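Local coordinates for glycogen synthase (Cyanobacterium sp. CLg1, PDB 6GNF), which is a glycosyltransferase of the starch and glycogen synthase family, with two Rossmann-like domains, and holds adenosine-5'-diphosphate and a glycan in this crystal, at residues A[261-266]-A[294-299]; A[503-508]-A[512-517]; A[89-94]-A[143-148]. All blocks are in the same frame, centred on the assembly; numbering follows the deposited sequence.

Along the chain the contacts come in the order interaction 3, interaction 1, interaction 2, each closing before the next opens. Interactions 3 and 1 both reach the same mixed sheet of the N-terminal domain, with centres about 27 Å apart: the first lies in its antiparallel extension, the second at the other end, by the outermost strand 298-300. Interaction 2 is in the other half of the molecule, beside the parallel sheet of the second domain, its centre about 42 Å from that of interaction 1 and about 50 Å from that of interaction 3. None touches another. Together they show a helix pair, a capped helix start and a strand-to-helix contact within the two-domain architecture expected of this family.

Interaction 1 of 3, residues A[261-266]-A[294-299]; sequences GFLNCD and RDVGLT
The carbonyl oxygen of Phe-262 is straddled by the two methyl groups of Val-296, with Phe-262 O 3.3 Å from Val-296 CG2 and 3.5 Å from Val-296 CG1. These are van der Waals contacts, and they fit valine's branched shape: the fork at CB, aimed at the other helix, presents both methyls to one oxygen. With CG1 anti to the backbone N (chi1 162°), CG2 lies beside that N and becomes the leading branch. It does double duty, since the same CG2 also lies 4.1 Å from CD2 of Leu-263, the two side chains crossing at about a right angle. That leucine methyl faces a carboxylate as well: Leu-263 CD2 is 4.1 Å from OD2 of Asp-295, a residue on the exposed side of the contact. Leu-263 thus lies over the outer margin, while Phe-262, buried, turns its ring inward.

Both helices finish here. In the first, the amide of Cys-265 reaches back to the carbonyl of Gly-261 in a weak bond. The second stops at Gly-297, whose positive phi (84°) suits a residue without a CB, because at these backbone angles a CB would collide with Val-296 O.

Each helix leads into a strand, 257-264 into 267-270 and 290-296 into 298-300, and Thr-299 pairs with Thr-270 through the backbone. Phe-262 and Val-296 both rest on Ala-268, and Phe-262 also touches Met-198 and Val-292. The two neighbouring helices of this Rossmann-like sheet are therefore packed side by side over its parallel edge, beside the outermost strand.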
ATOM      1  N   GLY A 261      18.738   2.654   2.390  1.00 51.95           N
ATOM      2  CA  GLY A 261      18.075   1.646   3.207  1.00 49.83           C
ATOM      3  C   GLY A 261      18.373   0.235   2.737  1.00 52.64           C
ATOM      4  O   GLY A 261      18.643  -0.666   3.547  1.00 52.56           O
ATOM      5  N   PHE A 262      18.307   0.017   1.428  1.00 54.26           N
ATOM      6  CA  PHE A 262      18.672  -1.287   0.867  1.00 58.01           C
ATOM      7  C   PHE A 262      20.106  -1.655   1.199  1.00 57.38           C
ATOM      8  O   PHE A 262      20.394  -2.804   1.528  1.00 58.61           O
ATOM      9  CB  PHE A 262      18.508  -1.326  -0.658  1.00 61.14           C
ATOM     10  CG  PHE A 262      17.099  -1.546  -1.127  1.00 66.09           C
ATOM     11  CD1 PHE A 262      16.172  -2.250  -0.359  1.00 73.59           C
ATOM     12  CD2 PHE A 262      16.701  -1.066  -2.357  1.00 67.93           C
ATOM     13  CE1 PHE A 262      14.876  -2.450  -0.813  1.00 74.91           C
ATOM     14  CE2 PHE A 262      15.415  -1.269  -2.821  1.00 69.72           C
ATOM     15  CZ  PHE A 262      14.500  -1.962  -2.048  1.00 75.02           C
ATOM     16  N   LEU A 263      21.003  -0.680   1.100  1.00 55.69           N
ATOM     17  CA  LEU A 263      22.425  -0.939   1.289  1.00 54.82           C
ATOM     18  C   LEU A 263      22.815  -1.128   2.750  1.00 55.16           C
ATOM     19  O   LEU A 263      23.904  -1.611   3.031  1.00 56.92           O
ATOM     20  CB  LEU A 263      23.264   0.190   0.675  1.00 54.76           C
ATOM     21  CG  LEU A 263      23.221   0.287  -0.854  1.00 56.07           C
ATOM     22  CD1 LEU A 263      23.911   1.555  -1.339  1.00 56.85           C
ATOM     23  CD2 LEU A 263      23.848  -0.939  -1.497  1.00 56.87           C
ATOM     24  N   ASN A 264      21.951  -0.744   3.685  1.00 52.14           N
ATOM     25  CA  ASN A 264      22.299  -0.806   5.097  1.00 52.92           C
ATOM     26  C   ASN A 264      21.478  -1.782   5.926  1.00 53.24           C
ATOM     27  O   ASN A 264      21.853  -2.063   7.065  1.00 53.62           O
ATOM     28  CB  ASN A 264      22.237   0.598   5.712  1.00 52.88           C
ATOM     29  CG  ASN A 264      23.462   1.427   5.380  1.00 57.44           C
ATOM     30  OD1 ASN A 264      24.470   1.357   6.073  1.00 60.18           O
ATOM     31  ND2 ASN A 264      23.390   2.205   4.308  1.00 59.97           N
ATOM     32  N   CYS A 265      20.404  -2.329   5.365  1.00 52.43           N
ATOM     33  CA  CYS A 265      19.574  -3.259   6.123  1.00 52.62           C
ATOM     34  C   CYS A 265      20.239  -4.624   6.166  1.00 53.77           C
ATOM     35  O   CYS A 265      21.172  -4.894   5.414  1.00 57.11           O
ATOM     36  CB  CYS A 265      18.171  -3.375   5.515  1.00 52.13           C
ATOM     37  SG  CYS A 265      18.127  -4.189   3.897  1.00 56.48           S
ATOM     38  N   ASP A 266      19.739  -5.488   7.035  1.00 52.76           N
ATOM     39  CA  ASP A 266      20.208  -6.868   7.095  1.00 55.28           C
ATOM     40  C   ASP A 266      19.503  -7.733   6.061  1.00 55.38           C
ATOM     41  O   ASP A 266      20.062  -8.714   5.592  1.00 57.75           O
ATOM     42  CB  ASP A 266      19.995  -7.441   8.497  1.00 56.14           C
ATOM     43  CG  ASP A 266      20.847  -6.744   9.522  1.00 56.36           C
ATOM     44  OD1 ASP A 266      22.073  -6.696   9.283  1.00 59.73           O
ATOM     45  OD2 ASP A 266      20.312  -6.209  10.507  1.00 55.63           O
ATOM     46  N   ARG A 294      19.331  -6.223  -6.780  1.00 66.12           N
ATOM     47  CA  ARG A 294      20.114  -7.413  -7.125  1.00 71.22           C
ATOM     48  C   ARG A 294      21.314  -7.606  -6.215  1.00 71.48           C
ATOM     49  O   ARG A 294      21.599  -8.711  -5.782  1.00 74.65           O
ATOM     50  CB  ARG A 294      20.653  -7.329  -8.548  1.00 76.71           C
ATOM     51  CG  ARG A 294      19.673  -7.747  -9.609  1.00 80.99           C
ATOM     52  CD  ARG A 294      20.388  -8.024 -10.915  1.00 86.66           C
ATOM     53  NE  ARG A 294      21.132  -6.871 -11.433  1.00 92.77           N
ATOM     54  CZ  ARG A 294      20.608  -5.872 -12.150  1.00 96.76           C
ATOM     55  NH1 ARG A 294      19.308  -5.833 -12.445  1.00 95.58           N
ATOM     56  NH2 ARG A 294      21.395  -4.886 -12.570  1.00 99.11           N
ATOM     57  N   ASP A 295      22.075  -6.537  -6.030  1.00 71.34           N
ATOM     58  CA  ASP A 295      23.262  -6.565  -5.195  1.00 72.49           C
ATOM     59  C   ASP A 295      22.924  -7.035  -3.780  1.00 71.63           C
ATOM     60  O   ASP A 295      23.592  -7.908  -3.237  1.00 71.83           O
ATOM     61  CB  ASP A 295      23.883  -5.165  -5.157  1.00 75.78           C
ATOM     62  CG  ASP A 295      25.150  -5.099  -4.335  1.00 79.18           C
ATOM     63  OD1 ASP A 295      25.957  -6.052  -4.368  1.00 84.81           O
ATOM     64  OD2 ASP A 295      25.343  -4.067  -3.652  1.00 80.78           O
ATOM     65  N   VAL A 296      21.864  -6.478  -3.210  1.00 68.35           N
ATOM     66  CA  VAL A 296      21.490  -6.754  -1.828  1.00 65.99           C
ATOM     67  C   VAL A 296      20.676  -8.046  -1.702  1.00 65.35           C
ATOM     68  O   VAL A 296      20.735  -8.708  -0.663  1.00 64.12           O
ATOM     69  CB  VAL A 296      20.727  -5.542  -1.259  1.00 66.54           C
ATOM     70  CG1 VAL A 296      19.927  -5.893  -0.011  1.00 68.87           C
ATOM     71  CG2 VAL A 296      21.713  -4.421  -0.969  1.00 65.71           C
ATOM     72  N   GLY A 297      19.976  -8.436  -2.773  1.00 63.92           N
ATOM     73  CA  GLY A 297      19.052  -9.559  -2.714  1.00 62.52           C
ATOM     74  C   GLY A 297      17.709  -9.100  -2.182  1.00 61.02           C
ATOM     75  O   GLY A 297      17.634  -8.387  -1.182  1.00 59.32           O
ATOM     76  N   LEU A 298      16.642  -9.496  -2.867  1.00 61.46           N
ATOM     77  CA  LEU A 298      15.293  -9.068  -2.547  1.00 61.63           C
ATOM     78  C   LEU A 298      14.347 -10.254  -2.702  1.00 64.22           C
ATOM     79  O   LEU A 298      14.255 -10.836  -3.769  1.00 66.65           O
ATOM     80  CB  LEU A 298      14.871  -7.928  -3.486  1.00 60.21           C
ATOM     81  CG  LEU A 298      13.468  -7.340  -3.324  1.00 57.70           C
ATOM     82  CD1 LEU A 298      13.305  -6.695  -1.952  1.00 56.44           C
ATOM     83  CD2 LEU A 298      13.199  -6.321  -4.415  1.00 58.64           C
ATOM     84  N   THR A 299      13.656 -10.615  -1.621  1.00 66.02           N
ATOM     85  CA  THR A 299      12.693 -11.719  -1.608  1.00 64.14           C
ATOM     86  C   THR A 299      11.288 -11.163  -1.441  1.00 61.69           C
ATOM     87  O   THR A 299      11.080 -10.209  -0.687  1.00 59.37           O
ATOM     88  CB  THR A 299      12.955 -12.658  -0.413  1.00 65.67           C
ATOM     89  OG1 THR A 299      14.283 -13.157  -0.492  1.00 71.67           O
ATOM     90  CG2 THR A 299      11.998 -13.833  -0.400  1.00 66.74           C
TER

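Interaction 2 of 3, residues A[503-508]-A[512-517]; sequences LQEYGT and KKMRLD
Thr-508 O accepts the amide hydrogen of Lys-512 at 3.2 Å, a nearly straight bond (165° at the hydrogen) that is the first i to i+4 link of helix 509-520. The lysine side chain bends back over this start: its CD is 3.9 Å from Thr-508 O, leaving the aliphatic part against the backbone. Three residues earlier, Glu-505, extended beyond CG, crosses Met-514 at about a right angle, with Glu-505 OE2 4.0 Å from Met-514 CE. Methionine's flexible thioether end can bring its methyl to the carboxylate.

Behind these contacts stands a type II turn from Glu-505 to Thr-508. Gly-507 holds its third position with positive phi, a conformation glycine accepts easily. Glu-505 O is gripped twice, by Thr-508 N at 3.1 Å and by the hydroxyl OG1 of Thr-508 at 2.7 Å. That hydroxyl also takes a weak bond from the amide of Phe-511, making Thr-508 the N-cap, a role to which a short hydroxyl side chain is well suited.

The turn joins helix 485-503 to helix 509-520. Tyr-506 meets Phe-511 edge to face, Lys-512 leans on helix 327-341, and both Glu-505 and Met-514 touch Phe-468 in the edge strand of the second domain's parallel sheet.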
ATOM      1  N   LEU A 503     -15.862 -12.683 -20.025  1.00 84.96           N
ATOM      2  CA  LEU A 503     -17.265 -12.684 -20.446  1.00 87.31           C
ATOM      3  C   LEU A 503     -17.624 -13.920 -21.266  1.00 89.97           C
ATOM      4  O   LEU A 503     -18.777 -14.324 -21.294  1.00 91.31           O
ATOM      5  CB  LEU A 503     -17.606 -11.413 -21.231  1.00 88.24           C
ATOM      6  CG  LEU A 503     -17.653 -10.109 -20.421  1.00 87.03           C
ATOM      7  CD1 LEU A 503     -17.927  -8.925 -21.336  1.00 88.37           C
ATOM      8  CD2 LEU A 503     -18.697 -10.176 -19.315  1.00 86.63           C
ATOM      9  N   GLN A 504     -16.637 -14.518 -21.927  1.00 91.82           N
ATOM     10  CA  GLN A 504     -16.838 -15.774 -22.637  1.00 93.36           C
ATOM     11  C   GLN A 504     -17.355 -16.878 -21.719  1.00 93.04           C
ATOM     12  O   GLN A 504     -18.059 -17.772 -22.168  1.00 95.08           O
ATOM     13  CB  GLN A 504     -15.527 -16.242 -23.256  1.00 95.37           C
ATOM     14  CG  GLN A 504     -15.061 -15.420 -24.456  1.00 97.80           C
ATOM     15  CD  GLN A 504     -15.514 -16.000 -25.776  1.00103.00           C
ATOM     16  OE1 GLN A 504     -16.473 -16.772 -25.827  1.00107.15           O
ATOM     17  NE2 GLN A 504     -14.856 -15.608 -26.857  1.00105.61           N
ATOM     18  N   GLU A 505     -17.009 -16.807 -20.435  1.00 90.00           N
ATOM     19  CA  GLU A 505     -17.456 -17.802 -19.453  1.00 90.44           C
ATOM     20  C   GLU A 505     -18.590 -17.320 -18.551  1.00 88.63           C
ATOM     21  O   GLU A 505     -19.115 -18.101 -17.759  1.00 88.71           O
ATOM     22  CB  GLU A 505     -16.287 -18.237 -18.569  1.00 89.49           C
ATOM     23  CG  GLU A 505     -15.235 -19.066 -19.284  1.00 91.88           C
ATOM     24  CD  GLU A 505     -14.128 -19.533 -18.358  1.00 92.07           C
ATOM     25  OE1 GLU A 505     -13.043 -19.861 -18.879  1.00 93.06           O
ATOM     26  OE2 GLU A 505     -14.323 -19.580 -17.123  1.00 91.67           O
ATOM     27  N   TYR A 506     -18.974 -16.051 -18.661  1.00 87.15           N
ATOM     28  CA  TYR A 506     -19.981 -15.491 -17.764  1.00 86.72           C
ATOM     29  C   TYR A 506     -21.275 -16.299 -17.809  1.00 89.08           C
ATOM     30  O   TYR A 506     -21.800 -16.579 -18.886  1.00 88.86           O
ATOM     31  CB  TYR A 506     -20.281 -14.027 -18.101  1.00 86.11           C
ATOM     32  CG  TYR A 506     -21.387 -13.443 -17.242  1.00 86.20           C
ATOM     33  CD1 TYR A 506     -21.192 -13.215 -15.882  1.00 84.38           C
ATOM     34  CD2 TYR A 506     -22.631 -13.140 -17.784  1.00 87.66           C
ATOM     35  CE1 TYR A 506     -22.205 -12.695 -15.090  1.00 85.03           C
ATOM     36  CE2 TYR A 506     -23.648 -12.623 -16.998  1.00 87.68           C
ATOM     37  CZ  TYR A 506     -23.429 -12.404 -15.651  1.00 86.33           C
ATOM     38  OH  TYR A 506     -24.410 -11.889 -14.844  1.00 87.55           O
ATOM     39  N   GLY A 507     -21.788 -16.647 -16.632  1.00 89.94           N
ATOM     40  CA  GLY A 507     -23.053 -17.372 -16.508  1.00 92.75           C
ATOM     41  C   GLY A 507     -22.998 -18.881 -16.706  1.00 95.59           C
ATOM     42  O   GLY A 507     -23.979 -19.576 -16.429  1.00 98.10           O
ATOM     43  N   THR A 508     -21.864 -19.400 -17.174  1.00 95.98           N
ATOM     44  CA  THR A 508     -21.731 -20.829 -17.464  1.00 96.63           C
ATOM     45  C   THR A 508     -21.431 -21.601 -16.178  1.00 96.27           C
ATOM     46  O   THR A 508     -21.143 -20.997 -15.142  1.00 92.17           O
ATOM     47  CB  THR A 508     -20.604 -21.093 -18.482  1.00 95.68           C
ATOM     48  OG1 THR A 508     -19.337 -20.754 -17.900  1.00 92.79           O
ATOM     49  CG2 THR A 508     -20.833 -20.292 -19.756  1.00 94.94           C
ATOM     50  N   LYS A 512     -19.809 -20.362 -12.275  1.00 89.04           N
ATOM     51  CA  LYS A 512     -20.248 -20.775 -10.938  1.00 90.67           C
ATOM     52  C   LYS A 512     -19.135 -21.457 -10.151  1.00 88.37           C
ATOM     53  O   LYS A 512     -18.989 -21.214  -8.948  1.00 85.57           O
ATOM     54  CB  LYS A 512     -21.456 -21.717 -11.009  1.00 96.04           C
ATOM     55  CG  LYS A 512     -22.806 -21.048 -10.792  1.00 99.41           C
ATOM     56  CD  LYS A 512     -23.262 -20.234 -11.994  1.00102.69           C
ATOM     57  CE  LYS A 512     -24.700 -20.567 -12.387  1.00109.24           C
ATOM     58  NZ  LYS A 512     -25.676 -20.423 -11.269  1.00111.31           N
ATOM     59  N   LYS A 513     -18.368 -22.308 -10.827  1.00 87.69           N
ATOM     60  CA  LYS A 513     -17.274 -23.028 -10.185  1.00 88.42           C
ATOM     61  C   LYS A 513     -16.144 -22.081  -9.783  1.00 83.87           C
ATOM     62  O   LYS A 513     -15.585 -22.217  -8.694  1.00 81.67           O
ATOM     63  CB  LYS A 513     -16.728 -24.119 -11.106  1.00 92.71           C
ATOM     64  CG  LYS A 513     -15.738 -25.060 -10.430  1.00 95.56           C
ATOM     65  CD  LYS A 513     -15.070 -25.980 -11.439  1.00 98.84           C
ATOM     66  CE  LYS A 513     -14.302 -27.102 -10.756  1.00101.12           C
ATOM     67  NZ  LYS A 513     -13.247 -26.588  -9.841  1.00 99.27           N
ATOM     68  N   MET A 514     -15.825 -21.127 -10.657  1.00 81.48           N
ATOM     69  CA  MET A 514     -14.751 -20.167 -10.399  1.00 78.34           C
ATOM     70  C   MET A 514     -15.038 -19.324  -9.151  1.00 75.67           C
ATOM     71  O   MET A 514     -14.120 -18.999  -8.387  1.00 73.01           O
ATOM     72  CB  MET A 514     -14.512 -19.268 -11.620  1.00 77.73           C
ATOM     73  CG  MET A 514     -13.240 -18.433 -11.536  1.00 75.11           C
ATOM     74  SD  MET A 514     -12.778 -17.583 -13.066  1.00 75.48           S
ATOM     75  CE  MET A 514     -11.976 -18.894 -13.981  1.00 76.88           C
ATOM     76  N   ARG A 515     -16.299 -18.959  -8.948  1.00 75.08           N
ATOM     77  CA  ARG A 515     -16.689 -18.207  -7.755  1.00 73.78           C
ATOM     78  C   ARG A 515     -16.485 -19.016  -6.484  1.00 73.56           C
ATOM     79  O   ARG A 515     -16.028 -18.488  -5.487  1.00 72.15           O
ATOM     80  CB  ARG A 515     -18.150 -17.778  -7.842  1.00 74.09           C
ATOM     81  CG  ARG A 515     -18.448 -16.828  -8.987  1.00 74.52           C
ATOM     82  CD  ARG A 515     -19.821 -16.202  -8.838  1.00 75.70           C
ATOM     83  NE  ARG A 515     -20.863 -17.199  -8.606  1.00 78.00           N
ATOM     84  CZ  ARG A 515     -22.145 -16.901  -8.436  1.00 79.76           C
ATOM     85  NH1 ARG A 515     -23.033 -17.866  -8.227  1.00 81.37           N
ATOM     86  NH2 ARG A 515     -22.555 -15.639  -8.480  1.00 79.23           N
ATOM     87  N   LEU A 516     -16.892 -20.280  -6.514  1.00 76.41           N
ATOM     88  CA  LEU A 516     -16.721 -21.165  -5.367  1.00 77.44           C
ATOM     89  C   LEU A 516     -15.248 -21.384  -5.078  1.00 76.33           C
ATOM     90  O   LEU A 516     -14.843 -21.371  -3.914  1.00 74.29           O
ATOM     91  CB  LEU A 516     -17.441 -22.504  -5.592  1.00 81.81           C
ATOM     92  CG  LEU A 516     -18.890 -22.625  -5.091  1.00 83.90           C
ATOM     93  CD1 LEU A 516     -19.678 -21.326  -5.211  1.00 83.66           C
ATOM     94  CD2 LEU A 516     -19.614 -23.750  -5.820  1.00 85.94           C
ATOM     95  N   ASP A 517     -14.448 -21.539  -6.134  1.00 77.20           N
ATOM     96  CA  ASP A 517     -12.996 -21.709  -5.994  1.00 76.89           C
ATOM     97  C   ASP A 517     -12.359 -20.458  -5.395  1.00 74.23           C
ATOM     98  O   ASP A 517     -11.464 -20.553  -4.552  1.00 74.30           O
ATOM     99  CB  ASP A 517     -12.336 -22.027  -7.344  1.00 78.29           C
ATOM    100  CG  ASP A 517     -12.664 -23.426  -7.849  1.00 82.05           C
ATOM    101  OD1 ASP A 517     -13.524 -24.080  -7.228  1.00 84.54           O
ATOM    102  OD2 ASP A 517     -12.083 -23.864  -8.869  1.00 83.23           O
TER

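Interaction 3 of 3, residues A[89-94]-A[143-148]. With SO4 (sulfate ion), chain G.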
ATOM      1  N   VAL A  89      10.164  14.422  21.259  1.00 47.20           N
ATOM      2  CA  VAL A  89       8.881  13.784  20.979  1.00 49.38           C
ATOM      3  C   VAL A  89       8.314  13.219  22.282  1.00 49.83           C
ATOM      4  O   VAL A  89       9.058  13.001  23.237  1.00 48.57           O
ATOM      5  CB  VAL A  89       9.001  12.699  19.892  1.00 47.68           C
ATOM      6  CG1 VAL A  89       9.432  13.330  18.578  1.00 48.45           C
ATOM      7  CG2 VAL A  89       9.973  11.601  20.296  1.00 47.50           C
ATOM      8  N   ARG A  90       6.989  13.114  22.355  1.00 49.87           N
ATOM      9  CA  ARG A  90       6.311  12.342  23.388  1.00 48.63           C
ATOM     10  C   ARG A  90       5.808  11.069  22.726  1.00 47.24           C
ATOM     11  O   ARG A  90       5.666  11.025  21.508  1.00 51.05           O
ATOM     12  CB  ARG A  90       5.135  13.111  23.970  1.00 50.49           C
ATOM     13  CG  ARG A  90       5.507  14.389  24.704  1.00 51.90           C
ATOM     14  CD  ARG A  90       4.284  15.048  25.322  1.00 53.31           C
ATOM     15  NE  ARG A  90       3.279  15.389  24.315  1.00 55.39           N
ATOM     16  CZ  ARG A  90       2.005  15.706  24.572  1.00 57.21           C
ATOM     17  NH1 ARG A  90       1.545  15.739  25.817  1.00 58.37           N
ATOM     18  NH2 ARG A  90       1.179  15.993  23.569  1.00 57.24           N
ATOM     19  N   TYR A  91       5.611  10.018  23.515  1.00 45.65           N
ATOM     20  CA  TYR A  91       5.088   8.760  23.008  1.00 43.96           C
ATOM     21  C   TYR A  91       3.726   8.492  23.623  1.00 43.24           C
ATOM     22  O   TYR A  91       3.526   8.603  24.837  1.00 43.38           O
ATOM     23  CB  TYR A  91       6.029   7.601  23.331  1.00 43.32           C
ATOM     24  CG  TYR A  91       7.392   7.694  22.686  1.00 42.12           C
ATOM     25  CD1 TYR A  91       7.577   7.371  21.343  1.00 42.11           C
ATOM     26  CD2 TYR A  91       8.510   8.062  23.428  1.00 43.21           C
ATOM     27  CE1 TYR A  91       8.832   7.439  20.751  1.00 42.32           C
ATOM     28  CE2 TYR A  91       9.770   8.147  22.845  1.00 42.49           C
ATOM     29  CZ  TYR A  91       9.933   7.832  21.506  1.00 42.32           C
ATOM     30  OH  TYR A  91      11.203   7.907  20.931  1.00 40.68           O
ATOM     31  N   PHE A  92       2.753   8.216  22.761  1.00 43.81           N
ATOM     32  CA  PHE A  92       1.448   7.750  23.188  1.00 44.33           C
ATOM     33  C   PHE A  92       1.378   6.271  22.846  1.00 45.43           C
ATOM     34  O   PHE A  92       2.128   5.795  21.996  1.00 44.00           O
ATOM     35  CB  PHE A  92       0.337   8.532  22.492  1.00 44.40           C
ATOM     36  CG  PHE A  92       0.128   9.910  23.050  1.00 44.17           C
ATOM     37  CD1 PHE A  92       1.098  10.887  22.890  1.00 44.13           C
ATOM     38  CD2 PHE A  92      -1.028  10.230  23.728  1.00 45.79           C
ATOM     39  CE1 PHE A  92       0.916  12.160  23.398  1.00 44.85           C
ATOM     40  CE2 PHE A  92      -1.226  11.499  24.240  1.00 46.75           C
ATOM     41  CZ  PHE A  92      -0.249  12.467  24.077  1.00 46.97           C
ATOM     42  N   HIS A  93       0.462   5.564  23.491  1.00 49.85           N
ATOM     43  CA  HIS A  93       0.451   4.107  23.463  1.00 52.72           C
ATOM     44  C   HIS A  93      -0.974   3.588  23.486  1.00 52.02           C
ATOM     45  O   HIS A  93      -1.761   4.013  24.312  1.00 53.96           O
ATOM     46  CB  HIS A  93       1.241   3.591  24.672  1.00 55.11           C
ATOM     47  CG  HIS A  93       1.342   2.100  24.752  1.00 60.52           C
ATOM     48  ND1 HIS A  93       1.757   1.450  25.889  1.00 64.85           N
ATOM     49  CD2 HIS A  93       1.079   1.130  23.844  1.00 65.15           C
ATOM     50  CE1 HIS A  93       1.740   0.143  25.683  1.00 65.70           C
ATOM     51  NE2 HIS A  93       1.332  -0.076  24.450  1.00 64.49           N
ATOM     52  N   SER A  94      -1.311   2.730  22.529  1.00 52.77           N
ATOM     53  CA  SER A  94      -2.549   1.957  22.589  1.00 53.32           C
ATOM     54  C   SER A  94      -2.249   0.477  22.417  1.00 54.54           C
ATOM     55  O   SER A  94      -1.173   0.115  21.942  1.00 53.69           O
ATOM     56  CB  SER A  94      -3.594   2.452  21.577  1.00 51.69           C
ATOM     57  OG  SER A  94      -3.109   2.492  20.253  1.00 49.97           O
ATOM     58  N   ALA A 143      11.638   6.172  16.576  1.00 41.10           N
ATOM     59  CA  ALA A 143      11.236   4.769  16.634  1.00 42.81           C
ATOM     60  C   ALA A 143      12.306   3.902  17.275  1.00 43.35           C
ATOM     61  O   ALA A 143      12.010   2.940  17.959  1.00 45.21           O
ATOM     62  CB  ALA A 143      10.924   4.252  15.237  1.00 40.57           C
ATOM     63  N   LEU A 144      13.567   4.261  17.066  1.00 44.02           N
ATOM     64  CA  LEU A 144      14.671   3.466  17.592  1.00 43.94           C
ATOM     65  C   LEU A 144      14.673   3.421  19.117  1.00 44.58           C
ATOM     66  O   LEU A 144      15.073   2.400  19.690  1.00 47.58           O
ATOM     67  CB  LEU A 144      16.012   3.997  17.076  1.00 44.91           C
ATOM     68  CG  LEU A 144      16.374   3.624  15.636  1.00 44.05           C
ATOM     69  CD1 LEU A 144      17.418   4.567  15.079  1.00 44.47           C
ATOM     70  CD2 LEU A 144      16.863   2.189  15.547  1.00 46.46           C
ATOM     71  N   ALA A 145      14.192   4.485  19.759  1.00 40.52           N
ATOM     72  CA  ALA A 145      14.163   4.546  21.216  1.00 42.18           C
ATOM     73  C   ALA A 145      13.035   3.722  21.828  1.00 42.59           C
ATOM     74  O   ALA A 145      13.062   3.404  23.016  1.00 46.12           O
ATOM     75  CB  ALA A 145      14.074   5.996  21.679  1.00 41.88           C
ATOM     76  N   VAL A 146      12.053   3.339  21.022  1.00 42.71           N
ATOM     77  CA  VAL A 146      10.836   2.724  21.564  1.00 42.35           C
ATOM     78  C   VAL A 146      11.099   1.380  22.255  1.00 42.84           C
ATOM     79  O   VAL A 146      10.574   1.167  23.363  1.00 41.68           O
ATOM     80  CB  VAL A 146       9.724   2.617  20.500  1.00 43.15           C
ATOM     81  CG1 VAL A 146       8.612   1.673  20.941  1.00 43.85           C
ATOM     82  CG2 VAL A 146       9.153   3.997  20.219  1.00 43.89           C
ATOM     83  N   PRO A 147      11.886   0.486  21.622  1.00 41.38           N
ATOM     84  CA  PRO A 147      12.201  -0.769  22.309  1.00 43.26           C
ATOM     85  C   PRO A 147      12.969  -0.601  23.627  1.00 45.75           C
ATOM     86  O   PRO A 147      12.923  -1.500  24.469  1.00 46.15           O
ATOM     87  CB  PRO A 147      13.049  -1.528  21.289  1.00 42.97           C
ATOM     88  CG  PRO A 147      12.584  -1.002  19.971  1.00 41.31           C
ATOM     89  CD  PRO A 147      12.366   0.467  20.232  1.00 41.35           C
ATOM     90  N   LEU A 148      13.611   0.544  23.833  1.00 44.41           N
ATOM     91  CA  LEU A 148      14.378   0.771  25.058  1.00 47.32           C
ATOM     92  C   LEU A 148      13.564   1.450  26.155  1.00 47.29           C
ATOM     93  O   LEU A 148      13.872   1.288  27.331  1.00 47.23           O
ATOM     94  CB  LEU A 148      15.615   1.618  24.755  1.00 48.31           C
ATOM     95  CG  LEU A 148      16.540   1.112  23.643  1.00 49.25           C
ATOM     96  CD1 LEU A 148      17.642   2.132  23.376  1.00 51.15           C
ATOM     97  CD2 LEU A 148      17.138  -0.233  24.003  1.00 49.25           C
TER
HETATM   98  S   SO4 G 603      -2.728  16.214  23.795  1.00 88.15           S
HETATM   99  O1  SO4 G 603      -1.612  16.362  24.764  1.00 82.30           O
HETATM  100  O2  SO4 G 603      -2.267  16.380  22.393  1.00 84.06           O
HETATM  101  O3  SO4 G 603      -3.725  17.267  24.085  1.00 94.98           O
HETATM  102  O4  SO4 G 603      -3.353  14.881  23.954  1.00 86.02           O
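Tyr-91 sends its hydroxyl into the junction between two helices, where it bonds to the backbone carbonyl of Ala-142 while Tyr-91 OH lies 3.5 Å from CB of Ala-145. An alanine suits this spot because its single methyl lets the hydroxyl come close. On the ring carbons, CG2 of Val-146 approaches obliquely, 3.5 Å from Tyr-91 CE1 and 3.9 Å from Tyr-91 CD1. This methyl stands beside the valine's backbone N, its CG1 being the branch turned anti to that N (chi1 165°). Tyrosine is apt here, offering carbon surface to the valine and a polar end to a carbonyl at the helix junction.

The junction is closed by short-range backbone bonds. Val-146 N bonds to Ala-143 O at 3.1 Å, a three-residue step; Pro-147 has no amide hydrogen to give, and the same step resumes with Leu-148 N to Ala-145 O at 3.0 Å.

On the opposite face of the strand, Arg-90 and Phe-92 meet a sulfate ion, probably from the crystallisation liquor. Its O1 lies in the guanidinium plane at the edge, held by Arg-90 NH2 at 3.1 Å and more weakly by Arg-90 NH1 at 3.4 Å. Phe-92 turns its ring edge to one guanidinium face, with CE1 3.8 Å above the plane of Arg-90; this packing, with a salt bridge from Arg-90 NH2 to Asp-105, probably limits how the group can swing. Arg-64 also bonds to the sulfate and makes a cation-pi contact with Phe-92.

Strand 85-96 runs between 72-82 and 99-105, antiparallel to both, in the extension of the N-terminal domain's sheet. Tyr-91 joins this region to helices 132-144 and 146-149, and Leu-144 carries the packing on to helix 177-186.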